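Local atomic coordinates of caspase-3 (Porites astreoides, PDB entry 6WI4), a protein that probably cleaves protein substrates after aspartate as a cysteine protease of the caspase family, most likely serving apoptosis in this reef-building coral. Residues L50-R55 and A82-I87; Y158-S163 and Y200-G205. All blocks are in the same frame, centred on the assembly; numbering follows the deposited sequence.

How the contacts relate
Contacts 1 and 2 lie on opposite sides of the chain's centre, with their own centres about 27 Å apart and their nearest atoms about 9 Å apart, so neither touches the other. They follow one another along the chain: 50-55 with 82-87 is closed before 158-163 with 200-205 begins. Contact 1 belongs to the buried central sheet of the caspase domain and is plain core packing, centred about 10 Å from the middle of the chain. Contact 2, about 19 Å from that middle, stands at the substrate-binding groove, where W160 and R161 pair with the bound peptide. In each, an aromatic ring receives a carbon on its face.

Contact 1. Residues L50-R55 and A82-I87; sequences LKFDVR and AFIFSI
The methyl CD1 of I84 sits almost squarely over the middle of the F52 ring, 3.6 Å from the ring centroid and only 9° off its normal. This is a CH-pi contact over the face, and all six ring carbons lie at nearly the same distance from that methyl, with F52 CZ nearest at 3.7 Å. The two side chains cross at about a right angle, and the end of the isoleucine lies flat across the ring face, its CG1-CD1 bond nearly parallel to the ring. I84 CG1 lies over the same face, displaced toward the CE2-CZ side, 3.8 Å from F52 CE2. The I84 torsions make this possible: CG1 stands beside the backbone N, anti to the carbonyl carbon (chi1 -71°), and the extended second torsion carries CD1 outward to the ring. A82 approaches differently. Its CB lies near the ring plane, at the edge, 3.9 Å from F52 CZ; that methyl is alanine's whole side chain, which lets the backbone come close to the ring edge, where F83 N also lies near the plane.

Strands 53-58 and 83-88 are not neighbours in the parallel core of the caspase sheet; strand 13-18 runs between them and takes the backbone bonds of D53 and R55. F52 therefore reaches past the intervening strand, touching A14 on it, to meet I84, which also packs on A14 and on F47 of helix 36-49. A large flat residue spans that distance, while the branched isoleucine fills the layer between sheet and helix. Just before F52, K51 ends the helix in a Schellman motif, its positive phi turning the chain toward the strand.

On strand 53-58, R55 holds D53 side-on through NE and NH2, one to each carboxylate oxygen, approaching from well above the carboxylate plane.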
ATOM      1  N   LEU A  50      13.415   0.818   6.736  1.00 12.06           N
ATOM      2  CA  LEU A  50      12.885  -0.254   7.566  1.00 10.23           C
ATOM      3  C   LEU A  50      13.620  -1.577   7.352  1.00 11.42           C
ATOM      4  O   LEU A  50      13.210  -2.600   7.913  1.00 13.61           O
ATOM      5  CB  LEU A  50      11.387  -0.432   7.289  1.00 12.07           C
ATOM      6  CG  LEU A  50      10.504   0.785   7.539  1.00 10.66           C
ATOM      7  CD1 LEU A  50       9.071   0.475   7.109  1.00 12.94           C
ATOM      8  CD2 LEU A  50      10.546   1.178   9.001  1.00 12.12           C
ATOM      9  N   LYS A  51      14.666  -1.571   6.514  1.00 12.00           N
ATOM     10  CA  LYS A  51      15.608  -2.669   6.309  1.00 11.37           C
ATOM     11  C   LYS A  51      15.041  -3.735   5.377  1.00 12.33           C
ATOM     12  O   LYS A  51      15.365  -4.914   5.507  1.00 12.85           O
ATOM     13  CB  LYS A  51      16.053  -3.273   7.655  1.00 13.67           C
ATOM     14  CG  LYS A  51      16.747  -2.250   8.567  1.00 15.27           C
ATOM     15  CD  LYS A  51      17.140  -2.842   9.914  1.00 19.73           C
ATOM     16  CE  LYS A  51      18.246  -3.874   9.770  1.00 24.16           C
ATOM     17  NZ  LYS A  51      19.501  -3.301   9.212  1.00 27.74           N
ATOM     18  N   PHE A  52      14.257  -3.319   4.387  1.00 10.59           N
ATOM     19  CA  PHE A  52      13.779  -4.217   3.349  1.00  9.27           C
ATOM     20  C   PHE A  52      14.603  -4.060   2.072  1.00 10.03           C
ATOM     21  O   PHE A  52      15.218  -3.020   1.817  1.00 13.23           O
ATOM     22  CB  PHE A  52      12.292  -3.966   3.061  1.00  9.62           C
ATOM     23  CG  PHE A  52      11.371  -4.508   4.129  1.00  9.02           C
ATOM     24  CD1 PHE A  52      11.272  -3.871   5.355  1.00  9.71           C
ATOM     25  CD2 PHE A  52      10.616  -5.660   3.913  1.00  9.61           C
ATOM     26  CE1 PHE A  52      10.434  -4.369   6.358  1.00  9.69           C
ATOM     27  CE2 PHE A  52       9.783  -6.166   4.913  1.00 11.13           C
ATOM     28  CZ  PHE A  52       9.699  -5.521   6.134  1.00 10.67           C
ATOM     29  N   ASP A  53      14.596  -5.128   1.280  1.00 10.04           N
ATOM     30  CA  ASP A  53      15.189  -5.175  -0.059  1.00 13.86           C
ATOM     31  C   ASP A  53      14.119  -4.703  -1.037  1.00 11.04           C
ATOM     32  O   ASP A  53      13.158  -5.428  -1.306  1.00 12.69           O
ATOM     33  CB  ASP A  53      15.655  -6.607  -0.331  1.00 11.96           C
ATOM     34  CG  ASP A  53      16.139  -6.848  -1.760  1.00 20.23           C
ATOM     35  OD1 ASP A  53      16.156  -5.931  -2.604  1.00 17.59           O
ATOM     36  OD2 ASP A  53      16.528  -8.006  -2.025  1.00 21.40           O
ATOM     37  N   VAL A  54      14.261  -3.476  -1.537  1.00 12.22           N
ATOM     38  CA  VAL A  54      13.192  -2.795  -2.265  1.00  9.37           C
ATOM     39  C   VAL A  54      13.305  -3.088  -3.753  1.00 12.21           C
ATOM     40  O   VAL A  54      14.381  -2.938  -4.347  1.00 12.67           O
ATOM     41  CB  VAL A  54      13.241  -1.284  -2.003  1.00 10.48           C
ATOM     42  CG1 VAL A  54      12.196  -0.564  -2.829  1.00 14.79           C
ATOM     43  CG2 VAL A  54      13.042  -1.026  -0.523  1.00 14.23           C
ATOM     44  N   ARG A  55      12.191  -3.504  -4.357  1.00 10.68           N
ATOM     45  CA  ARG A  55      12.120  -3.786  -5.786  1.00 11.43           C
ATOM     46  C   ARG A  55      11.064  -2.874  -6.396  1.00  9.80           C
ATOM     47  O   ARG A  55       9.909  -2.881  -5.954  1.00 12.59           O
ATOM     48  CB  ARG A  55      11.790  -5.262  -6.031  1.00 14.08           C
ATOM     49  CG  ARG A  55      12.524  -6.224  -5.109  1.00 18.12           C
ATOM     50  CD  ARG A  55      13.883  -6.636  -5.633  1.00 26.83           C
ATOM     51  NE  ARG A  55      14.549  -7.594  -4.739  1.00 28.59           N
ATOM     52  CZ  ARG A  55      14.303  -8.905  -4.706  1.00 29.41           C
ATOM     53  NH1 ARG A  55      13.411  -9.449  -5.524  1.00 28.54           N
ATOM     54  NH2 ARG A  55      14.960  -9.688  -3.857  1.00 26.67           N
ATOM     55  N   ALA A  82       9.454 -10.966   7.008  1.00 11.73           N
ATOM     56  CA  ALA A  82       8.254 -10.229   6.625  1.00 11.88           C
ATOM     57  C   ALA A  82       8.274 -10.013   5.119  1.00 11.39           C
ATOM     58  O   ALA A  82       9.289 -10.241   4.461  1.00 10.49           O
ATOM     59  CB  ALA A  82       8.175  -8.893   7.369  1.00 12.05           C
ATOM     60  N   PHE A  83       7.143  -9.547   4.580  1.00 11.52           N
ATOM     61  CA  PHE A  83       7.021  -9.232   3.157  1.00  9.23           C
ATOM     62  C   PHE A  83       6.157  -7.995   3.000  1.00  8.23           C
ATOM     63  O   PHE A  83       5.150  -7.857   3.698  1.00  9.76           O
ATOM     64  CB  PHE A  83       6.406 -10.398   2.368  1.00 10.67           C
ATOM     65  CG  PHE A  83       6.124 -10.081   0.920  1.00  9.29           C
ATOM     66  CD1 PHE A  83       7.167  -9.925   0.019  1.00 10.26           C
ATOM     67  CD2 PHE A  83       4.821  -9.957   0.460  1.00 12.40           C
ATOM     68  CE1 PHE A  83       6.910  -9.628  -1.317  1.00 12.39           C
ATOM     69  CE2 PHE A  83       4.557  -9.661  -0.870  1.00 13.52           C
ATOM     70  CZ  PHE A  83       5.610  -9.498  -1.760  1.00 13.58           C
ATOM     71  N   ILE A  84       6.538  -7.110   2.076  1.00  8.14           N
ATOM     72  CA  ILE A  84       5.782  -5.892   1.781  1.00 10.67           C
ATOM     73  C   ILE A  84       5.451  -5.859   0.299  1.00  8.87           C
ATOM     74  O   ILE A  84       6.333  -6.083  -0.538  1.00  9.21           O
ATOM     75  CB  ILE A  84       6.572  -4.631   2.173  1.00  8.46           C
ATOM     76  CG1 ILE A  84       6.640  -4.510   3.693  1.00  7.87           C
ATOM     77  CG2 ILE A  84       5.964  -3.374   1.518  1.00  9.83           C
ATOM     78  CD1 ILE A  84       7.499  -3.341   4.168  1.00  9.21           C
ATOM     79  N   PHE A  85       4.195  -5.545  -0.022  1.00 10.01           N
ATOM     80  CA  PHE A  85       3.757  -5.280  -1.388  1.00  9.55           C
ATOM     81  C   PHE A  85       3.011  -3.954  -1.408  1.00 10.44           C
ATOM     82  O   PHE A  85       2.106  -3.744  -0.599  1.00 11.23           O
ATOM     83  CB  PHE A  85       2.850  -6.404  -1.906  1.00 10.28           C
ATOM     84  CG  PHE A  85       2.321  -6.171  -3.288  1.00 12.41           C
ATOM     85  CD1 PHE A  85       1.171  -5.413  -3.493  1.00 15.43           C
ATOM     86  CD2 PHE A  85       2.947  -6.738  -4.379  1.00 18.15           C
ATOM     87  CE1 PHE A  85       0.681  -5.200  -4.761  1.00 16.70           C
ATOM     88  CE2 PHE A  85       2.452  -6.529  -5.661  1.00 15.80           C
ATOM     89  CZ  PHE A  85       1.317  -5.769  -5.844  1.00 16.03           C
ATOM     90  N   SER A  86       3.364  -3.068  -2.335  1.00  8.50           N
ATOM     91  CA  SER A  86       2.676  -1.786  -2.415  1.00  9.77           C
ATOM     92  C   SER A  86       2.408  -1.454  -3.873  1.00 10.01           C
ATOM     93  O   SER A  86       3.197  -1.787  -4.756  1.00 10.70           O
ATOM     94  CB  SER A  86       3.485  -0.662  -1.739  1.00  9.25           C
ATOM     95  OG  SER A  86       4.726  -0.439  -2.410  1.00 11.28           O
ATOM     96  N   ILE A  87       1.277  -0.807  -4.126  1.00  7.70           N
ATOM     97  CA  ILE A  87       0.946  -0.428  -5.491  1.00  9.17           C
ATOM     98  C   ILE A  87       0.289   0.941  -5.487  1.00  9.02           C
ATOM     99  O   ILE A  87      -0.527   1.260  -4.617  1.00 10.32           O
ATOM    100  CB  ILE A  87       0.070  -1.491  -6.189  1.00  9.93           C
ATOM    101  CG1 ILE A  87      -0.105  -1.135  -7.670  1.00 10.97           C
ATOM    102  CG2 ILE A  87      -1.252  -1.676  -5.462  1.00 11.51           C
ATOM    103  CD1 ILE A  87      -0.550  -2.325  -8.536  1.00 14.11           C
TER

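Contact 2. Residues Y158-S163 and Y200-G205; sequences YSWRNS and YKSRTG
With its CG beside the backbone N and anti to the carbonyl carbon (chi1 -76°), W160 turns its indole toward S202, whose own rotation (chi1 66°) keeps CB over the indole while OG reaches K212 N and S209 O. The pair forms part of the caspase substrate groove: W160 and R161 extend an antiparallel sheet onto the bound peptide, and the loop 200-205 lies along the tryptophan. S202 CB stands over one face of the indole in a CH-pi contact, 3.6 Å from the centroid of the six-membered ring and 10° off its normal. The wide, flat indole lets one side chain take S202 CB over a face and T204 CG2 at its far end while the same residue packs on the peptide backbone. Serine is small enough to bring its CB so close, and those two bonds satisfy its buried hydroxyl. With an alanine here instead of W160, S202 CB and the T204 methyl would probably lose the surface they rest on, and a gap would open beside the peptide. The neighbouring R161 guanidinium forms salt bridges with an acidic side chain of the bound peptide, and R203 N hydrogen-bonds to an acidic side chain there. T204 crosses W160 at about a right angle; its OG1 bonds to S209 OG, and its CG2 comes obliquely to the far end of the six-membered ring, 3.8 Å from W160 CZ3.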
ATOM      1  N   TYR A 158     -13.379   7.777  -3.893  1.00  9.61           N
ATOM      2  CA  TYR A 158     -12.128   8.252  -4.465  1.00 10.15           C
ATOM      3  C   TYR A 158     -11.038   8.347  -3.398  1.00 11.19           C
ATOM      4  O   TYR A 158     -11.306   8.447  -2.194  1.00 10.78           O
ATOM      5  CB  TYR A 158     -12.311   9.649  -5.058  1.00 12.41           C
ATOM      6  CG  TYR A 158     -13.155   9.765  -6.308  1.00 13.50           C
ATOM      7  CD1 TYR A 158     -12.829   9.067  -7.462  1.00 14.11           C
ATOM      8  CD2 TYR A 158     -14.254  10.619  -6.341  1.00 13.48           C
ATOM      9  CE1 TYR A 158     -13.583   9.205  -8.617  1.00 15.86           C
ATOM     10  CE2 TYR A 158     -15.009  10.766  -7.490  1.00 14.47           C
ATOM     11  CZ  TYR A 158     -14.669  10.056  -8.622  1.00 19.94           C
ATOM     12  OH  TYR A 158     -15.425  10.201  -9.768  1.00 22.43           O
ATOM     13  N   SER A 159      -9.795   8.379  -3.872  1.00  9.15           N
ATOM     14  CA  SER A 159      -8.615   8.676  -3.077  1.00  8.39           C
ATOM     15  C   SER A 159      -7.899   9.829  -3.758  1.00  9.80           C
ATOM     16  O   SER A 159      -7.879   9.904  -4.987  1.00 12.20           O
ATOM     17  CB  SER A 159      -7.710   7.439  -3.001  1.00 11.04           C
ATOM     18  OG  SER A 159      -6.601   7.648  -2.153  1.00  9.90           O
ATOM     19  N   TRP A 160      -7.292  10.705  -2.969  1.00  9.13           N
ATOM     20  CA  TRP A 160      -6.736  11.954  -3.480  1.00  9.52           C
ATOM     21  C   TRP A 160      -5.219  11.946  -3.585  1.00 10.06           C
ATOM     22  O   TRP A 160      -4.510  11.449  -2.701  1.00 10.22           O
ATOM     23  CB  TRP A 160      -7.180  13.114  -2.596  1.00 11.14           C
ATOM     24  CG  TRP A 160      -8.600  13.528  -2.809  1.00  9.83           C
ATOM     25  CD1 TRP A 160      -9.683  13.174  -2.057  1.00 13.67           C
ATOM     26  CD2 TRP A 160      -9.085  14.418  -3.822  1.00  9.00           C
ATOM     27  NE1 TRP A 160     -10.820  13.781  -2.545  1.00 12.07           N
ATOM     28  CE2 TRP A 160     -10.478  14.544  -3.632  1.00  9.99           C
ATOM     29  CE3 TRP A 160      -8.481  15.102  -4.880  1.00 11.81           C
ATOM     30  CZ2 TRP A 160     -11.274  15.342  -4.451  1.00 10.86           C
ATOM     31  CZ3 TRP A 160      -9.279  15.892  -5.697  1.00 12.71           C
ATOM     32  CH2 TRP A 160     -10.658  15.999  -5.475  1.00 10.49           C
ATOM     33  N   ARG A 161      -4.730  12.525  -4.675  1.00  9.76           N
ATOM     34  CA  ARG A 161      -3.311  12.636  -4.978  1.00 10.65           C
ATOM     35  C   ARG A 161      -3.028  14.064  -5.408  1.00 11.15           C
ATOM     36  O   ARG A 161      -3.791  14.636  -6.189  1.00 14.02           O
ATOM     37  CB  ARG A 161      -2.934  11.661  -6.098  1.00 12.94           C
ATOM     38  CG  ARG A 161      -1.582  11.908  -6.780  1.00 12.12           C
ATOM     39  CD  ARG A 161      -1.352  10.900  -7.913  1.00 12.17           C
ATOM     40  NE  ARG A 161      -2.593  10.610  -8.622  1.00 12.08           N
ATOM     41  CZ  ARG A 161      -3.164  11.411  -9.518  1.00 12.64           C
ATOM     42  NH1 ARG A 161      -2.596  12.558  -9.871  1.00 13.78           N
ATOM     43  NH2 ARG A 161      -4.311  11.054 -10.077  1.00 15.11           N
ATOM     44  N   ASN A 162      -1.935  14.641  -4.910  1.00 10.99           N
ATOM     45  CA  ASN A 162      -1.516  15.967  -5.340  1.00 13.49           C
ATOM     46  C   ASN A 162      -0.390  15.860  -6.363  1.00 11.09           C
ATOM     47  O   ASN A 162       0.563  15.097  -6.181  1.00 12.45           O
ATOM     48  CB  ASN A 162      -1.055  16.818  -4.158  1.00 11.62           C
ATOM     49  CG  ASN A 162      -0.710  18.238  -4.575  1.00 13.29           C
ATOM     50  OD1 ASN A 162       0.449  18.562  -4.820  1.00 13.13           O
ATOM     51  ND2 ASN A 162      -1.727  19.086  -4.685  1.00 14.64           N
ATOM     52  N   SER A 163      -0.487  16.664  -7.426  1.00 10.63           N
ATOM     53  CA  SER A 163       0.444  16.526  -8.539  1.00 10.95           C
ATOM     54  C   SER A 163       1.865  16.931  -8.165  1.00 12.95           C
ATOM     55  O   SER A 163       2.822  16.451  -8.782  1.00 14.21           O
ATOM     56  CB  SER A 163      -0.038  17.356  -9.722  1.00 14.06           C
ATOM     57  OG  SER A 163      -0.067  18.731  -9.376  1.00 15.41           O
ATOM     58  N   TYR A 200      -7.264  16.530   5.776  1.00 15.68           N
ATOM     59  CA  TYR A 200      -7.079  17.142   4.465  1.00 12.05           C
ATOM     60  C   TYR A 200      -8.416  17.579   3.870  1.00 14.02           C
ATOM     61  O   TYR A 200      -9.452  16.942   4.078  1.00 13.45           O
ATOM     62  CB  TYR A 200      -6.426  16.152   3.493  1.00 12.18           C
ATOM     63  CG  TYR A 200      -4.920  15.993   3.526  1.00 18.57           C
ATOM     64  CD1 TYR A 200      -4.316  15.075   4.372  1.00 16.51           C
ATOM     65  CD2 TYR A 200      -4.115  16.698   2.637  1.00 18.43           C
ATOM     66  CE1 TYR A 200      -2.936  14.909   4.390  1.00 18.66           C
ATOM     67  CE2 TYR A 200      -2.738  16.541   2.641  1.00 20.86           C
ATOM     68  CZ  TYR A 200      -2.154  15.643   3.516  1.00 22.19           C
ATOM     69  OH  TYR A 200      -0.784  15.484   3.508  1.00 30.76           O
ATOM     70  N   LYS A 201      -8.378  18.655   3.081  1.00 12.88           N
ATOM     71  CA  LYS A 201      -9.504  19.069   2.246  1.00 12.57           C
ATOM     72  C   LYS A 201      -8.983  19.303   0.838  1.00 10.43           C
ATOM     73  O   LYS A 201      -7.946  19.947   0.670  1.00 14.77           O
ATOM     74  CB  LYS A 201     -10.163  20.356   2.763  1.00 15.69           C
ATOM     75  CG  LYS A 201     -10.916  20.211   4.060  1.00 22.13           C
ATOM     76  CD  LYS A 201     -11.502  21.551   4.509  1.00 25.90           C
ATOM     77  CE  LYS A 201     -12.186  21.420   5.868  1.00 28.92           C
ATOM     78  NZ  LYS A 201     -12.649  22.751   6.356  1.00 36.38           N
ATOM     79  N   SER A 202      -9.681  18.792  -0.171  1.00 11.66           N
ATOM     80  CA  SER A 202      -9.166  18.957  -1.525  1.00  8.78           C
ATOM     81  C   SER A 202      -9.218  20.423  -1.933  1.00 10.92           C
ATOM     82  O   SER A 202     -10.104  21.176  -1.515  1.00 12.73           O
ATOM     83  CB  SER A 202      -9.953  18.124  -2.533  1.00 11.34           C
ATOM     84  OG  SER A 202     -11.285  18.609  -2.627  1.00 12.16           O
ATOM     85  N   ARG A 203      -8.249  20.812  -2.755  1.00 11.94           N
ATOM     86  CA  ARG A 203      -8.134  22.160  -3.308  1.00 13.14           C
ATOM     87  C   ARG A 203      -8.072  22.000  -4.821  1.00 15.19           C
ATOM     88  O   ARG A 203      -7.004  21.716  -5.377  1.00 15.14           O
ATOM     89  CB  ARG A 203      -6.893  22.861  -2.773  1.00 14.25           C
ATOM     90  CG  ARG A 203      -6.997  23.364  -1.367  1.00 15.26           C
ATOM     91  CD  ARG A 203      -5.692  24.064  -0.964  1.00 21.66           C
ATOM     92  NE  ARG A 203      -5.114  24.823  -2.081  1.00 22.01           N
ATOM     93  CZ  ARG A 203      -5.190  26.146  -2.220  1.00 26.41           C
ATOM     94  NH1 ARG A 203      -4.637  26.733  -3.273  1.00 21.92           N
ATOM     95  NH2 ARG A 203      -5.814  26.887  -1.312  1.00 19.96           N
ATOM     96  N   THR A 204      -9.219  22.139  -5.486  1.00 11.76           N
ATOM     97  CA  THR A 204      -9.293  22.004  -6.928  1.00 12.04           C
ATOM     98  C   THR A 204      -9.803  23.243  -7.630  1.00 11.07           C
ATOM     99  O   THR A 204      -9.562  23.383  -8.830  1.00 15.43           O
ATOM    100  CB  THR A 204     -10.213  20.843  -7.331  1.00 12.12           C
ATOM    101  OG1 THR A 204     -11.557  21.170  -6.967  1.00 13.26           O
ATOM    102  CG2 THR A 204      -9.797  19.536  -6.636  1.00 15.23           C
ATOM    103  N   GLY A 205     -10.501  24.124  -6.927  1.00 11.27           N
ATOM    104  CA  GLY A 205     -11.179  25.243  -7.559  1.00 11.18           C
ATOM    105  C   GLY A 205     -12.420  24.874  -8.342  1.00 13.37           C
ATOM    106  O   GLY A 205     -13.047  25.759  -8.935  1.00 11.89           O
TER